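Local coordinates for metallo-beta-lactamase (Simiduia agarivorans, PDB 6MFI), which probably hydrolyses the amide bond of beta-lactam antibiotics at a two-zinc centre, as a metallo-beta-lactamase of subclass B3, at residues A136-V139 against M140-T144; S36-D39 against W40-W43; S255-M259 against R260-S264. All coordinates share one frame; numbering follows the deposited sequence.

In the fold
Contacts 2 and 3 adjoin, their centres 11 Å apart, whereas contact 1 belongs to another part of the molecule: its centre is 27 Å from that of contact 2 and 31 Å from that of contact 3, and it lies across the chain's centre from contact 3. The loop 36-43 is fastened to the segment 255-264 where Cys-37 O meets Arg-260 NE at 2.8 Å and Trp-40 N meets Ser-255 OG at 2.9 Å. Of the three, contact 2 comes closest to the two-zinc site. The Trp-40 side chain is about 8 Å from a zinc ion, that of Val-139 about 10 Å and that of Ser-257 about 13 Å.

Contact 1: residues A136-V139 against M140-T144; sequences AAAV and MRNGT
The guanidinium of Arg-141 lies with one face over the backbone of the preceding turn, where Ala-138 CA and Ala-137 O face it. NH2 stands 3.5 Å from Ala-138 CB, and a methyl at this position is small enough to let the flat group settle on the helix. The side chain starts trans to its own backbone N (chi1 174°) and folds back at chi3 (64°), which brings the guanidinium over Ala-138. A water is shared between NH1, in a weak bond, and Ala-137 O, to which it donates at 3.1 Å; the same carbonyl also takes the N-H of Arg-141. The other flat group, the amide of Asn-142, lies close to Ala-138 O, but that oxygen is bonded by the backbone N of Asn-142 instead. Met-140 N reaches Ala-136 O at 3.0 Å, nearly in line with the carbonyl bond, while its side chain packs on Val-163. Val-139 sets CG1 3.5 Å from Thr-144 O, and its side chain also packs on Phe-158 and Glu-111. Gly-143 suits the end of the helix because its phi is positive, and Thr-144 N then turns back to Val-139 O in a weak bond at 3.2 Å. This is a glycine-terminated helix end with a bond of the Schellman 6→1 kind, in the helix of a beta-alpha-beta crossover between strands 129-132 and 163-166.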
loop_
_atom_site.group_PDB
_atom_site.type_symbol
_atom_site.label_atom_id
_atom_site.label_comp_id
_atom_site.label_asym_id
_atom_site.label_seq_id
_atom_site.Cartn_x
_atom_site.Cartn_y
_atom_site.Cartn_z
ATOM N N ALA A 136 8.851 5.634 -8.754
ATOM C CA ALA A 136 9.179 4.657 -7.723
ATOM C C ALA A 136 10.319 3.750 -8.168
ATOM O O ALA A 136 11.185 3.393 -7.360
ATOM C CB ALA A 136 7.943 3.833 -7.366
ATOM N N ALA A 137 10.341 3.377 -9.450
ATOM C CA ALA A 137 11.393 2.498 -9.953
ATOM C C ALA A 137 12.774 3.118 -9.787
ATOM O O ALA A 137 13.751 2.399 -9.553
ATOM C CB ALA A 137 11.136 2.156 -11.420
ATOM N N ALA A 138 12.875 4.444 -9.906
ATOM C CA ALA A 138 14.158 5.105 -9.692
ATOM C C ALA A 138 14.600 4.989 -8.239
ATOM O O ALA A 138 15.796 4.847 -7.957
ATOM C CB ALA A 138 14.071 6.571 -10.112
ATOM N N VAL A 139 13.651 5.042 -7.303
ATOM C CA VAL A 139 13.997 4.907 -5.892
ATOM C C VAL A 139 14.429 3.479 -5.582
ATOM O O VAL A 139 15.422 3.257 -4.881
ATOM C CB VAL A 139 12.818 5.350 -5.008
ATOM C CG1 VAL A 139 13.152 5.149 -3.538
ATOM C CG2 VAL A 139 12.470 6.804 -5.286
ATOM N N MET A 140 13.697 2.488 -6.100
ATOM C CA MET A 140 14.062 1.092 -5.873
ATOM C C MET A 140 15.403 0.759 -6.516
ATOM O O MET A 140 16.180 -0.035 -5.974
ATOM C CB MET A 140 12.975 0.165 -6.418
ATOM C CG MET A 140 11.561 0.561 -6.040
ATOM S SD MET A 140 11.316 0.615 -4.259
ATOM C CE MET A 140 11.785 -1.054 -3.810
ATOM N N ARG A 141 15.680 1.348 -7.680
ATOM C CA ARG A 141 16.950 1.102 -8.352
ATOM C C ARG A 141 18.113 1.734 -7.597
ATOM O O ARG A 141 19.212 1.167 -7.563
ATOM C CB ARG A 141 16.886 1.631 -9.785
ATOM C CG ARG A 141 18.193 1.564 -10.549
ATOM C CD ARG A 141 18.002 2.002 -11.992
ATOM N NE ARG A 141 17.610 3.406 -12.095
ATOM C CZ ARG A 141 16.401 3.821 -12.460
ATOM N NH1 ARG A 141 15.458 2.939 -12.760
ATOM N NH2 ARG A 141 16.136 5.119 -12.525
ATOM N N ASN A 142 17.891 2.894 -6.980
ATOM C CA ASN A 142 18.926 3.588 -6.229
ATOM C C ASN A 142 18.848 3.344 -4.729
ATOM O O ASN A 142 19.778 3.720 -4.009
ATOM C CB ASN A 142 18.852 5.095 -6.499
ATOM C CG ASN A 142 18.851 5.422 -7.978
ATOM O OD1 ASN A 142 19.424 4.693 -8.787
ATOM N ND2 ASN A 142 18.201 6.522 -8.341
ATOM N N GLY A 143 17.772 2.730 -4.242
ATOM C CA GLY A 143 17.633 2.474 -2.823
ATOM C C GLY A 143 17.372 3.692 -1.969
ATOM O O GLY A 143 17.478 3.598 -0.743
ATOM N N THR A 144 17.027 4.829 -2.570
ATOM C CA THR A 144 16.814 6.054 -1.811
ATOM C C THR A 144 16.110 7.082 -2.686
ATOM O O THR A 144 16.136 7.002 -3.917
ATOM C CB THR A 144 18.135 6.632 -1.288
ATOM O OG1 THR A 144 17.873 7.812 -0.518
ATOM C CG2 THR A 144 19.059 6.984 -2.446
HETATM O O HOH W 1 14.457 0.687 -12.004
#

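Contact 2: residues S36-D39 against W40-W43; sequences SCAD and WDAW
Asp-41 reaches back across the turn to Ala-38, and hydrogen bonding dominates this contact. Ala-38 N donates a hydrogen bond to Asp-41 OD2 at 2.8 Å, nearly straight (170°) and arriving from above the carboxylate plane, 38° out of it. The other oxygen, OD1, takes Ala-42 N at 3.0 Å on its anti side, so each carboxylate oxygen has a backbone N-H, which restricts the rotation of the group; a short acidic side chain is well matched to two backbone N-H groups this close. Van der Waals contacts follow from that placement: OD2 lies 3.6 Å from Cys-37 CA, and Asp-41 CB stands 3.6 Å from Ala-38 O. At the bend, Trp-40 has a positive phi (55°), and its CB is pressed to 3.1 Å from Asp-39 O. The polar end of Asp-39 looks elsewhere, since OD1 is paired with Ser-255 OG. The covalent tie is the disulfide between Cys-37 and Cys-62, against which Asp-41 also packs. The turn therefore joins the end of helix 30-36 to the loop leading to strand 50-53, lies against the start of helix 259-265, and carries the Trp-40 indole to the zinc ligand His-253.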
loop_
_atom_site.group_PDB
_atom_site.type_symbol
_atom_site.label_atom_id
_atom_site.label_comp_id
_atom_site.label_asym_id
_atom_site.label_seq_id
_atom_site.Cartn_x
_atom_site.Cartn_y
_atom_site.Cartn_z
ATOM N N SER A 36 -3.812 -8.574 18.966
ATOM C CA SER A 36 -2.358 -8.583 18.863
ATOM C C SER A 36 -1.778 -7.244 18.436
ATOM O O SER A 36 -0.645 -6.922 18.810
ATOM C CB SER A 36 -1.900 -9.659 17.873
ATOM O OG SER A 36 -2.400 -10.933 18.234
ATOM N N CYS A 37 -2.520 -6.457 17.660
ATOM C CA CYS A 37 -2.022 -5.207 17.105
ATOM C C CYS A 37 -2.889 -4.042 17.561
ATOM O O CYS A 37 -4.109 -4.178 17.704
ATOM C CB CYS A 37 -1.985 -5.268 15.574
ATOM S SG CYS A 37 -1.021 -6.653 14.913
ATOM N N ALA A 38 -2.252 -2.897 17.781
ATOM C CA ALA A 38 -2.916 -1.690 18.247
ATOM C C ALA A 38 -2.980 -0.659 17.123
ATOM O O ALA A 38 -2.458 -0.863 16.023
ATOM C CB ALA A 38 -2.196 -1.123 19.473
ATOM N N ASP A 39 -3.632 0.463 17.414
ATOM C CA ASP A 39 -3.728 1.549 16.449
ATOM C C ASP A 39 -2.396 2.284 16.353
ATOM O O ASP A 39 -1.792 2.625 17.375
ATOM C CB ASP A 39 -4.842 2.517 16.845
ATOM C CG ASP A 39 -6.190 2.116 16.280
ATOM O OD1 ASP A 39 -6.242 1.692 15.106
ATOM O OD2 ASP A 39 -7.198 2.223 17.009
ATOM N N TRP A 40 -1.946 2.526 15.122
ATOM C CA TRP A 40 -0.678 3.205 14.859
ATOM C C TRP A 40 0.476 2.498 15.567
ATOM O O TRP A 40 1.284 3.112 16.267
ATOM C CB TRP A 40 -0.751 4.678 15.262
ATOM C CG TRP A 40 -1.805 5.450 14.531
ATOM C CD1 TRP A 40 -2.925 6.017 15.065
ATOM C CD2 TRP A 40 -1.828 5.760 13.131
ATOM N NE1 TRP A 40 -3.649 6.651 14.086
ATOM C CE2 TRP A 40 -2.996 6.509 12.889
ATOM C CE3 TRP A 40 -0.976 5.472 12.060
ATOM C CZ2 TRP A 40 -3.335 6.973 11.620
ATOM C CZ3 TRP A 40 -1.314 5.934 10.802
ATOM C CH2 TRP A 40 -2.484 6.676 10.592
ATOM N N ASP A 41 0.542 1.184 15.378
ATOM C CA ASP A 41 1.553 0.376 16.040
ATOM C C ASP A 41 2.919 0.586 15.389
ATOM O O ASP A 41 3.059 1.266 14.367
ATOM C CB ASP A 41 1.163 -1.100 15.999
ATOM C CG ASP A 41 1.350 -1.790 17.334
ATOM O OD1 ASP A 41 2.262 -1.388 18.088
ATOM O OD2 ASP A 41 0.588 -2.734 17.628
ATOM N N ALA A 42 3.939 -0.012 16.000
ATOM C CA ALA A 42 5.288 0.074 15.459
ATOM C C ALA A 42 5.352 -0.585 14.085
ATOM O O ALA A 42 4.654 -1.563 13.807
ATOM C CB ALA A 42 6.288 -0.585 16.409
ATOM N N TRP A 43 6.204 -0.030 13.220
ATOM C CA TRP A 43 6.282 -0.511 11.843
ATOM C C TRP A 43 6.771 -1.952 11.780
ATOM O O TRP A 43 6.296 -2.741 10.955
ATOM C CB TRP A 43 7.198 0.396 11.022
ATOM C CG TRP A 43 6.643 1.763 10.772
ATOM C CD1 TRP A 43 5.353 2.170 10.947
ATOM C CD2 TRP A 43 7.365 2.907 10.301
ATOM N NE1 TRP A 43 5.227 3.498 10.613
ATOM C CE2 TRP A 43 6.448 3.973 10.214
ATOM C CE3 TRP A 43 8.699 3.134 9.948
ATOM C CZ2 TRP A 43 6.821 5.246 9.786
ATOM C CZ3 TRP A 43 9.067 4.397 9.522
ATOM C CH2 TRP A 43 8.132 5.437 9.445
#

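Contact 3: residues S255-M259 against R260-S264; sequences SASQM and RQRLS
Arg-262 folds back along the entry to its helix, and its donors are spent on backbone carbonyls. Its N gives Gln-258 O a straight bond of 2.9 Å (166°), and NE adds a weak one to the same oxygen at 3.4 Å, so one carbonyl at the N-cap holds both main chain and side chain. NE also stands 2.9 Å from Ser-257 O. A bend at chi3 (-68°) turns the guanidinium toward the preceding loop, its edge near Met-259 CA; NH2 bonds Leu-249 O, and NH1 weakly bonds Leu-269 O. Arginine fits because its several N-H groups can serve scattered buried carbonyls. Ser-257 OG pairs instead with Thr-251 OG1. In the first turn a water accepts from Arg-260 N at 3.1 Å, so water, not the Gln-258 side chain, satisfies this N-H; it donates to Ser-255 OG, which also bonds Asp-39 OD1 of loop 36-43. Gln-258 has positive phi, and its side chain crosses Gln-261 at about a right angle with the amide planes only 17° apart, Gln-258 CB lying 3.4 Å from Gln-261 NE2. Leu-263 N closes the next turn on Met-259 O. Helix 259-265 follows strand 248-250 after a short loop that includes 255-258; Met-259 and Leu-263 pack on Phe-50 of strand 50-53, Leu-263 also on helix 30-36, where Arg-260 touches Trp-33 and its NH2 weakly bonds Val-34 O, while NE bonds Cys-37 O.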
loop_
_atom_site.group_PDB
_atom_site.type_symbol
_atom_site.label_atom_id
_atom_site.label_comp_id
_atom_site.label_asym_id
_atom_site.label_seq_id
_atom_site.Cartn_x
_atom_site.Cartn_y
_atom_site.Cartn_z
ATOM N N SER A 255 -4.192 1.998 10.284
ATOM C CA SER A 255 -5.016 2.951 11.015
ATOM C C SER A 255 -5.435 4.146 10.167
ATOM O O SER A 255 -6.282 4.927 10.612
ATOM C CB SER A 255 -4.276 3.433 12.263
ATOM O OG SER A 255 -4.111 2.380 13.197
ATOM N N ALA A 256 -4.870 4.308 8.966
ATOM C CA ALA A 256 -5.298 5.395 8.092
ATOM C C ALA A 256 -6.744 5.221 7.647
ATOM O O ALA A 256 -7.447 6.213 7.426
ATOM C CB ALA A 256 -4.375 5.495 6.877
ATOM N N SER A 257 -7.202 3.976 7.507
ATOM C CA SER A 257 -8.587 3.683 7.157
ATOM C C SER A 257 -9.358 3.078 8.323
ATOM O O SER A 257 -10.430 2.498 8.120
ATOM C CB SER A 257 -8.644 2.754 5.943
ATOM O OG SER A 257 -7.780 1.642 6.108
ATOM N N GLN A 258 -8.831 3.205 9.543
ATOM C CA GLN A 258 -9.459 2.650 10.742
ATOM C C GLN A 258 -9.710 1.153 10.583
ATOM O O GLN A 258 -10.761 0.632 10.965
ATOM C CB GLN A 258 -10.753 3.394 11.083
ATOM C CG GLN A 258 -10.574 4.895 11.241
ATOM C CD GLN A 258 -11.745 5.555 11.941
ATOM O OE1 GLN A 258 -12.393 4.952 12.797
ATOM N NE2 GLN A 258 -12.020 6.804 11.583
ATOM N N MET A 259 -8.728 0.457 10.004
ATOM C CA MET A 259 -8.868 -0.977 9.762
ATOM C C MET A 259 -9.071 -1.744 11.061
ATOM O O MET A 259 -9.856 -2.698 11.109
ATOM C CB MET A 259 -7.642 -1.507 9.020
ATOM C CG MET A 259 -7.860 -2.849 8.344
ATOM S SD MET A 259 -6.398 -3.401 7.451
ATOM C CE MET A 259 -5.496 -4.207 8.766
ATOM N N ARG A 260 -8.369 -1.347 12.123
ATOM C CA ARG A 260 -8.517 -2.038 13.400
ATOM C C ARG A 260 -9.903 -1.814 13.993
ATOM O O ARG A 260 -10.511 -2.746 14.532
ATOM C CB ARG A 260 -7.437 -1.580 14.378
ATOM C CG ARG A 260 -7.416 -2.373 15.673
ATOM C CD ARG A 260 -6.473 -1.757 16.691
ATOM N NE ARG A 260 -6.377 -2.572 17.898
ATOM C CZ ARG A 260 -7.249 -2.529 18.899
ATOM N NH1 ARG A 260 -8.288 -1.708 18.844
ATOM N NH2 ARG A 260 -7.082 -3.309 19.959
ATOM N N GLN A 261 -10.418 -0.586 13.905
ATOM C CA GLN A 261 -11.756 -0.317 14.420
ATOM C C GLN A 261 -12.820 -1.039 13.603
ATOM O O GLN A 261 -13.774 -1.587 14.167
ATOM C CB GLN A 261 -12.021 1.188 14.444
ATOM C CG GLN A 261 -11.032 1.974 15.290
ATOM C CD GLN A 261 -9.881 2.533 14.477
ATOM O OE1 GLN A 261 -9.029 1.788 13.987
ATOM N NE2 GLN A 261 -9.843 3.853 14.336
ATOM N N ARG A 262 -12.670 -1.061 12.277
ATOM C CA ARG A 262 -13.626 -1.780 11.441
ATOM C C ARG A 262 -13.591 -3.277 11.723
ATOM O O ARG A 262 -14.625 -3.953 11.666
ATOM C CB ARG A 262 -13.345 -1.507 9.964
ATOM C CG ARG A 262 -13.605 -0.075 9.530
ATOM C CD ARG A 262 -13.301 0.112 8.052
ATOM N NE ARG A 262 -11.875 -0.009 7.766
ATOM C CZ ARG A 262 -11.375 -0.355 6.584
ATOM N NH1 ARG A 262 -12.187 -0.619 5.569
ATOM N NH2 ARG A 262 -10.062 -0.440 6.416
ATOM N N LEU A 263 -12.407 -3.815 12.028
ATOM C CA LEU A 263 -12.303 -5.234 12.358
ATOM C C LEU A 263 -12.942 -5.538 13.708
ATOM O O LEU A 263 -13.595 -6.576 13.873
ATOM C CB LEU A 263 -10.836 -5.667 12.355
ATOM C CG LEU A 263 -10.185 -5.945 10.999
ATOM C CD1 LEU A 263 -8.727 -6.339 11.180
ATOM C CD2 LEU A 263 -10.945 -7.025 10.248
ATOM N N SER A 264 -12.773 -4.643 14.681
ATOM C CA SER A 264 -13.283 -4.897 16.024
ATOM C C SER A 264 -14.766 -4.565 16.143
ATOM O O SER A 264 -15.505 -5.260 16.849
ATOM C CB SER A 264 -12.480 -4.092 17.046
ATOM O OG SER A 264 -13.269 -3.777 18.180
HETATM O O HOH W 2 -5.523 -0.239 12.011
#